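Local coordinates for protein 6-aminohexanoate-dimer hydrolase (Bacillus anthracis, PDB 4GB7) that probably hydrolyses the amide bond of linear 6-aminohexanoate dimers or related small amides, as a putative serine hydrolase of the beta-lactamase family, at residues L65-N71 with E285-T291; S191-H197 with E236-A241. All coordinates share one frame; numbering follows the deposited sequence. Where two conformers were deposited one is given.

Interaction 1: residues L65-N71 with E285-T291; sequences LINDVKN and ENAYYVT
Ile66 lies across from Val290 and Asp68 from Tyr288 as non-hydrogen-bonded pairs, while Asn67 with Tyr289 and Val69 with Ala287 are the hydrogen-bonded pairs of two antiparallel strands whose short axes run 155° apart. This is the edge of a four-stranded antiparallel sheet: strand 66-69 is outermost, and strand 287-290 continues the sheet into 303-305. Not all the rungs are alike. Asn67 N meets Tyr289 O at 2.9 Å in the carbonyl plane, whereas Val69 N reaches Ala287 O at 2.8 Å from well above that plane.

On the face of Ile66, Asp68, Tyr288 and Val290, Ile66 supplies the main apolar contact. Its CG1 is set between backbone N and carbonyl carbon (chi1 68°), which carries CD1 over one face of the Tyr288 ring, 4.2 Å from the centroid, a CH-pi contact; CG2 sits by CD1 of the same ring at 3.5 Å. The Tyr288 hydroxyl bonds to the backbone of Lys61. Across the sheet, Val69 CG2 packs obliquely on Tyr289 CD2 at 3.7 Å, with Trp278 of helix 269-278 also touching Val69. Thr291 CG2 rests against the amide of Asn67, whose polar atoms are held by Lys295 and Glu297. Past the strand ends the ladder passes to a side chain: Asn71 N donates to Asn286 OD1 at 3.0 Å, the side-chain amides of the two asparagines standing 85° apart, with Asn71 ND2 bonded to Met283 O.

Interaction 2: residues S191-H197 with E236-A241; sequences SVEYPTH and EAKETA
His197 NE2 donates to Glu236 OE1 over 2.6 Å in a nearly straight bond, 175° at the hydrogen. The carboxylate oxygen lies at the edge of the imidazole, in the ring plane, and offers its syn lone pair; ring and carboxylate planes are turned 37° against each other. On the far side of the imidazole ND1 bonds to Asp225 OD1, so the ring's rotation is fixed from both nitrogens, and two acidic partners would tend to favour a protonated imidazole.

A salt bridge lies further along. Glu193 and Lys238 run side by side, pointing the same way, and in this conformer OE1 of Glu193 meets Lys238 NZ at 3.0 Å, the hydrogen bond within the salt bridge being weak. The lysine chain is bent near its end, which here brings NZ back to Glu239 O as well. Each side chain has a second conformer, so these links are probably not constant.

Beneath these groups strands 191-193 and 238-241 make a two-stranded antiparallel ribbon, apart from the larger sheets of this beta-lactamase-like fold. Glu193 and Lys238 exchange both backbone bonds, and Thr240 N donates to Ser191 O at 2.9 Å. Beside the corner at Thr240, water 2 accepts from Ser191 N and donates to Ala241 O.

Packing follows the backbone. Val192 CG1, turned roughly opposite the backbone N (chi1 153°), presses on Ala237 CB at 3.4 Å, tighter than usual for carbons, and Phe177 of helix 176-179 touches both residues. Thr240 CG2 lies against the Glu193 chain in the same conformer. Pro195 serves two neighbours: its CB lies over one face of the His197 ring, toward the rim, and its CD is 3.5 Å from Glu236 OE1.

The two contacts make the same secondary structure in different settings. Interaction 1 is partly buried and adds a strand from near the start of the modelled chain as the edge strand of a four-stranded sheet, across 213 intervening residues; interaction 2 is a surface ribbon that closes a 38-residue excursion of loops and short helices, with no strand. They share no strand or helix, and the nearest atoms of interaction 1 and interaction 2 are about 15 Å apart. Chemistry follows place: 65-71 with 285-291 relies on a longer backbone ladder and on aromatic and aliphatic packing, whereas 191-197 with 236-241 has fewer backbone bonds and adds a salt bridge and a histidine-carboxylate hydrogen bond. A water lies between backbone atoms at one end of each.

Interaction 1: residues L65-N71 with E285-T291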
loop_
_atom_site.group_PDB
_atom_site.type_symbol
_atom_site.label_atom_id
_atom_site.label_comp_id
_atom_site.label_asym_id
_atom_site.label_seq_id
_atom_site.Cartn_x
_atom_site.Cartn_y
_atom_site.Cartn_z
ATOM N N LEU A 65 -11.176 15.191 -0.652
ATOM C CA LEU A 65 -12.210 14.634 0.187
ATOM C C LEU A 65 -11.721 13.343 0.847
ATOM O O LEU A 65 -11.038 12.535 0.203
ATOM C CB LEU A 65 -13.423 14.303 -0.671
ATOM C CG LEU A 65 -14.088 15.465 -1.456
ATOM C CD1 LEU A 65 -15.279 14.872 -2.218
ATOM C CD2 LEU A 65 -14.453 16.623 -0.522
ATOM N N ILE A 66 -12.111 13.145 2.113
ATOM C CA ILE A 66 -11.632 12.001 2.911
ATOM C C ILE A 66 -12.743 11.378 3.746
ATOM O O ILE A 66 -13.737 12.031 4.089
ATOM C CB ILE A 66 -10.469 12.362 3.830
ATOM C CG1 ILE A 66 -10.883 13.320 4.957
ATOM C CG2 ILE A 66 -9.318 12.939 3.024
ATOM C CD1 ILE A 66 -9.926 13.350 6.142
ATOM N N ASN A 67 -12.558 10.097 4.055
ATOM C CA ASN A 67 -13.305 9.399 5.067
ATOM C C ASN A 67 -12.343 8.978 6.146
ATOM O O ASN A 67 -11.334 8.302 5.869
ATOM C CB ASN A 67 -13.918 8.113 4.530
ATOM C CG ASN A 67 -15.014 8.344 3.557
ATOM O OD1 ASN A 67 -15.500 9.456 3.394
ATOM N ND2 ASN A 67 -15.470 7.252 2.923
ATOM N N ASP A 68 -12.647 9.371 7.368
ATOM C CA ASP A 68 -11.786 9.028 8.495
ATOM C C ASP A 68 -11.793 7.535 8.809
ATOM O O ASP A 68 -12.863 6.871 8.760
ATOM C CB ASP A 68 -12.206 9.790 9.744
ATOM C CG ASP A 68 -11.849 11.242 9.719
ATOM O OD1 ASP A 68 -10.914 11.687 9.032
ATOM O OD2 ASP A 68 -12.532 11.950 10.485
ATOM N N VAL A 69 -10.623 7.027 9.200
ATOM C CA VAL A 69 -10.445 5.666 9.726
ATOM C C VAL A 69 -10.014 5.805 11.182
ATOM O O VAL A 69 -8.877 6.100 11.484
ATOM C CB VAL A 69 -9.389 4.918 8.911
ATOM C CG1 VAL A 69 -9.081 3.539 9.502
ATOM C CG2 VAL A 69 -9.801 4.898 7.445
ATOM N N LYS A 70 -10.959 5.625 12.087
ATOM C CA LYS A 70 -10.741 5.943 13.497
ATOM C C LYS A 70 -9.915 4.906 14.240
ATOM O O LYS A 70 -10.115 3.683 14.082
ATOM C CB LYS A 70 -12.077 6.104 14.220
ATOM C CG LYS A 70 -12.850 7.345 13.822
ATOM C CD LYS A 70 -14.113 7.529 14.639
ATOM C CE LYS A 70 -15.226 6.531 14.310
ATOM N NZ LYS A 70 -16.384 6.545 15.280
ATOM N N ASN A 71 -9.012 5.387 15.086
ATOM C CA ASN A 71 -8.386 4.507 16.081
ATOM C C ASN A 71 -9.305 4.412 17.308
ATOM O O ASN A 71 -10.467 4.831 17.230
ATOM C CB ASN A 71 -6.996 5.005 16.478
ATOM C CG ASN A 71 -7.041 6.211 17.380
ATOM O OD1 ASN A 71 -7.971 6.989 17.319
ATOM N ND2 ASN A 71 -5.982 6.415 18.157
ATOM N N GLU A 285 -3.016 7.196 16.142
ATOM C CA GLU A 285 -3.751 8.227 15.428
ATOM C C GLU A 285 -4.754 7.612 14.485
ATOM O O GLU A 285 -4.654 6.422 14.110
ATOM C CB GLU A 285 -2.806 9.138 14.602
ATOM C CG GLU A 285 -1.644 9.758 15.395
ATOM C CD GLU A 285 -2.013 10.789 16.439
ATOM O OE1 GLU A 285 -3.135 11.292 16.359
ATOM O OE2 GLU A 285 -1.126 11.113 17.317
ATOM N N ASN A 286 -5.719 8.443 14.114
ATOM C CA ASN A 286 -6.608 8.112 13.021
ATOM C C ASN A 286 -5.814 7.946 11.721
ATOM O O ASN A 286 -4.730 8.540 11.521
ATOM C CB ASN A 286 -7.678 9.201 12.813
ATOM C CG ASN A 286 -8.667 9.310 13.962
ATOM O OD1 ASN A 286 -8.853 8.389 14.745
ATOM N ND2 ASN A 286 -9.272 10.474 14.081
ATOM N N ALA A 287 -6.377 7.174 10.820
ATOM C CA ALA A 287 -5.961 7.198 9.437
ATOM C C ALA A 287 -7.128 7.820 8.645
ATOM O O ALA A 287 -8.139 8.264 9.229
ATOM C CB ALA A 287 -5.572 5.807 8.928
ATOM N N TYR A 288 -6.963 7.933 7.354
ATOM C CA TYR A 288 -8.050 8.364 6.481
ATOM C C TYR A 288 -7.823 7.901 5.056
ATOM O O TYR A 288 -6.660 7.694 4.631
ATOM C CB TYR A 288 -8.259 9.872 6.537
ATOM C CG TYR A 288 -7.121 10.746 6.069
ATOM C CD1 TYR A 288 -6.878 10.993 4.687
ATOM C CD2 TYR A 288 -6.322 11.392 7.005
ATOM C CE1 TYR A 288 -5.831 11.858 4.305
ATOM C CE2 TYR A 288 -5.311 12.245 6.618
ATOM C CZ TYR A 288 -5.089 12.485 5.258
ATOM O OH TYR A 288 -4.100 13.352 4.823
ATOM N N TYR A 289 -8.929 7.697 4.337
ATOM C CA TYR A 289 -8.893 7.426 2.917
ATOM C C TYR A 289 -9.304 8.638 2.101
ATOM O O TYR A 289 -10.342 9.251 2.374
ATOM C CB TYR A 289 -9.910 6.355 2.513
ATOM C CG TYR A 289 -9.478 4.925 2.673
ATOM C CD1 TYR A 289 -8.694 4.286 1.693
ATOM C CD2 TYR A 289 -9.868 4.188 3.794
ATOM C CE1 TYR A 289 -8.307 2.962 1.839
ATOM C CE2 TYR A 289 -9.492 2.863 3.921
ATOM C CZ TYR A 289 -8.745 2.243 2.954
ATOM O OH TYR A 289 -8.401 0.913 3.182
ATOM N N VAL A 290 -8.503 8.949 1.083
ATOM C CA VAL A 290 -8.955 9.831 0.020
ATOM C C VAL A 290 -10.119 9.141 -0.685
ATOM O O VAL A 290 -10.097 7.927 -0.915
ATOM C CB VAL A 290 -7.817 10.165 -0.935
ATOM C CG1 VAL A 290 -8.323 10.823 -2.207
ATOM C CG2 VAL A 290 -6.768 11.008 -0.172
ATOM N N THR A 291 -11.105 9.945 -1.071
ATOM C CA THR A 291 -12.291 9.403 -1.760
ATOM C C THR A 291 -12.567 10.101 -3.098
ATOM O O THR A 291 -12.064 11.173 -3.359
ATOM C CB THR A 291 -13.566 9.516 -0.885
ATOM O OG1 THR A 291 -14.029 10.886 -0.862
ATOM C CG2 THR A 291 -13.320 8.999 0.555
HETATM O O HOH W 1 -11.020 13.654 -3.005
#

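Interaction 2: residues S191-H197 with E236-A241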
loop_
_atom_site.group_PDB
_atom_site.type_symbol
_atom_site.label_atom_id
_atom_site.label_comp_id
_atom_site.label_asym_id
_atom_site.label_seq_id
_atom_site.Cartn_x
_atom_site.Cartn_y
_atom_site.Cartn_z
ATOM N N SER A 191 -6.529 -8.807 -16.411
ATOM C CA SER A 191 -5.799 -8.015 -17.419
ATOM C C SER A 191 -6.788 -7.060 -18.070
ATOM O O SER A 191 -7.700 -7.484 -18.825
ATOM C CB SER A 191 -5.148 -8.936 -18.445
ATOM O OG SER A 191 -4.069 -9.693 -17.917
ATOM N N VAL A 192 -6.606 -5.785 -17.801
ATOM C CA VAL A 192 -7.552 -4.776 -18.180
ATOM C C VAL A 192 -6.833 -3.500 -18.597
ATOM O O VAL A 192 -5.811 -3.109 -18.005
ATOM C CB VAL A 192 -8.482 -4.455 -16.975
ATOM C CG1 VAL A 192 -9.042 -3.056 -17.015
ATOM C CG2 VAL A 192 -9.599 -5.505 -16.846
ATOM N N GLU A 193 -7.394 -2.842 -19.606
ATOM C CA GLU A 193 -6.953 -1.510 -20.030
ATOM C C GLU A 193 -8.170 -0.562 -19.963
ATOM O O GLU A 193 -9.345 -1.009 -20.089
ATOM C CB GLU A 193 -6.334 -1.556 -21.456
ATOM C CG GLU A 193 -7.344 -1.869 -22.578
ATOM C CD GLU A 193 -6.785 -1.846 -24.019
ATOM O OE1 GLU A 193 -7.506 -2.245 -24.933
ATOM O OE2 GLU A 193 -5.633 -1.433 -24.213
ATOM N N TYR A 194 -7.886 0.717 -19.790
ATOM C CA TYR A 194 -8.881 1.750 -19.748
ATOM C C TYR A 194 -8.542 2.747 -20.836
ATOM O O TYR A 194 -7.356 2.873 -21.236
ATOM C CB TYR A 194 -8.842 2.513 -18.401
ATOM C CG TYR A 194 -8.866 1.631 -17.146
ATOM C CD1 TYR A 194 -10.058 1.174 -16.610
ATOM C CD2 TYR A 194 -7.712 1.268 -16.512
ATOM C CE1 TYR A 194 -10.069 0.400 -15.468
ATOM C CE2 TYR A 194 -7.712 0.505 -15.372
ATOM C CZ TYR A 194 -8.912 0.046 -14.866
ATOM O OH TYR A 194 -8.956 -0.716 -13.722
ATOM N N PRO A 195 -9.549 3.503 -21.283
ATOM C CA PRO A 195 -9.243 4.654 -22.112
ATOM C C PRO A 195 -8.350 5.637 -21.380
ATOM O O PRO A 195 -8.307 5.645 -20.159
ATOM C CB PRO A 195 -10.614 5.304 -22.360
ATOM C CG PRO A 195 -11.630 4.271 -22.018
ATOM C CD PRO A 195 -10.997 3.336 -21.045
ATOM N N THR A 196 -7.626 6.457 -22.125
ATOM C CA THR A 196 -6.899 7.569 -21.522
ATOM C C THR A 196 -7.751 8.830 -21.354
ATOM O O THR A 196 -7.436 9.660 -20.515
ATOM C CB THR A 196 -5.655 7.951 -22.337
ATOM O OG1 THR A 196 -6.038 8.482 -23.611
ATOM C CG2 THR A 196 -4.710 6.763 -22.509
ATOM N N HIS A 197 -8.816 8.996 -22.151
ATOM C CA HIS A 197 -9.602 10.256 -22.160
ATOM C C HIS A 197 -8.718 11.462 -22.396
ATOM O O HIS A 197 -8.960 12.557 -21.901
ATOM C CB HIS A 197 -10.416 10.378 -20.868
ATOM C CG HIS A 197 -11.350 9.225 -20.677
ATOM N ND1 HIS A 197 -12.433 9.049 -21.457
ATOM C CD2 HIS A 197 -11.304 8.138 -19.814
ATOM C CE1 HIS A 197 -13.050 7.897 -21.119
ATOM N NE2 HIS A 197 -12.378 7.350 -20.095
ATOM N N GLU A 236 -15.599 0.984 -17.393
ATOM C CA GLU A 236 -14.864 1.244 -18.636
ATOM C C GLU A 236 -13.792 0.183 -18.981
ATOM O O GLU A 236 -13.169 0.263 -20.048
ATOM C CB GLU A 236 -14.152 2.617 -18.558
ATOM C CG GLU A 236 -15.080 3.818 -18.599
ATOM C CD GLU A 236 -14.369 5.094 -18.979
ATOM O OE1 GLU A 236 -13.120 5.141 -18.953
ATOM O OE2 GLU A 236 -15.069 6.068 -19.301
ATOM N N ALA A 237 -13.563 -0.783 -18.079
ATOM C CA ALA A 237 -12.512 -1.791 -18.246
ATOM C C ALA A 237 -12.711 -2.587 -19.510
ATOM O O ALA A 237 -13.841 -3.020 -19.807
ATOM C CB ALA A 237 -12.455 -2.739 -17.048
ATOM N N LYS A 238 -11.614 -2.759 -20.239
ATOM C CA LYS A 238 -11.584 -3.602 -21.428
ATOM C C LYS A 238 -10.588 -4.737 -21.188
ATOM O O LYS A 238 -9.388 -4.507 -20.889
ATOM C CB LYS A 238 -11.184 -2.805 -22.666
ATOM C CG LYS A 238 -11.220 -3.618 -23.937
ATOM C CD LYS A 238 -10.497 -2.942 -25.098
ATOM C CE LYS A 238 -9.866 -3.975 -26.025
ATOM N NZ LYS A 238 -8.885 -4.855 -25.323
ATOM N N GLU A 239 -11.066 -5.967 -21.327
ATOM C CA GLU A 239 -10.239 -7.147 -21.053
ATOM C C GLU A 239 -9.153 -7.343 -22.151
ATOM O O GLU A 239 -9.442 -7.271 -23.353
ATOM C CB GLU A 239 -11.141 -8.385 -20.978
ATOM C CG GLU A 239 -10.397 -9.649 -20.592
ATOM C CD GLU A 239 -11.282 -10.866 -20.501
ATOM O OE1 GLU A 239 -12.174 -10.868 -19.635
ATOM O OE2 GLU A 239 -11.048 -11.841 -21.265
ATOM N N THR A 240 -7.917 -7.586 -21.730
ATOM C CA THR A 240 -6.823 -7.758 -22.648
ATOM C C THR A 240 -6.217 -9.151 -22.562
ATOM O O THR A 240 -5.433 -9.516 -23.396
ATOM C CB THR A 240 -5.733 -6.713 -22.391
ATOM O OG1 THR A 240 -5.276 -6.828 -21.058
ATOM C CG2 THR A 240 -6.273 -5.272 -22.629
ATOM N N ALA A 241 -6.558 -9.914 -21.530
ATOM C CA ALA A 241 -6.214 -11.327 -21.454
ATOM C C ALA A 241 -7.173 -12.011 -20.505
ATOM O O ALA A 241 -7.833 -11.346 -19.712
ATOM C CB ALA A 241 -4.775 -11.572 -21.058
HETATM O O HOH W 2 -8.513 -10.632 -17.144
#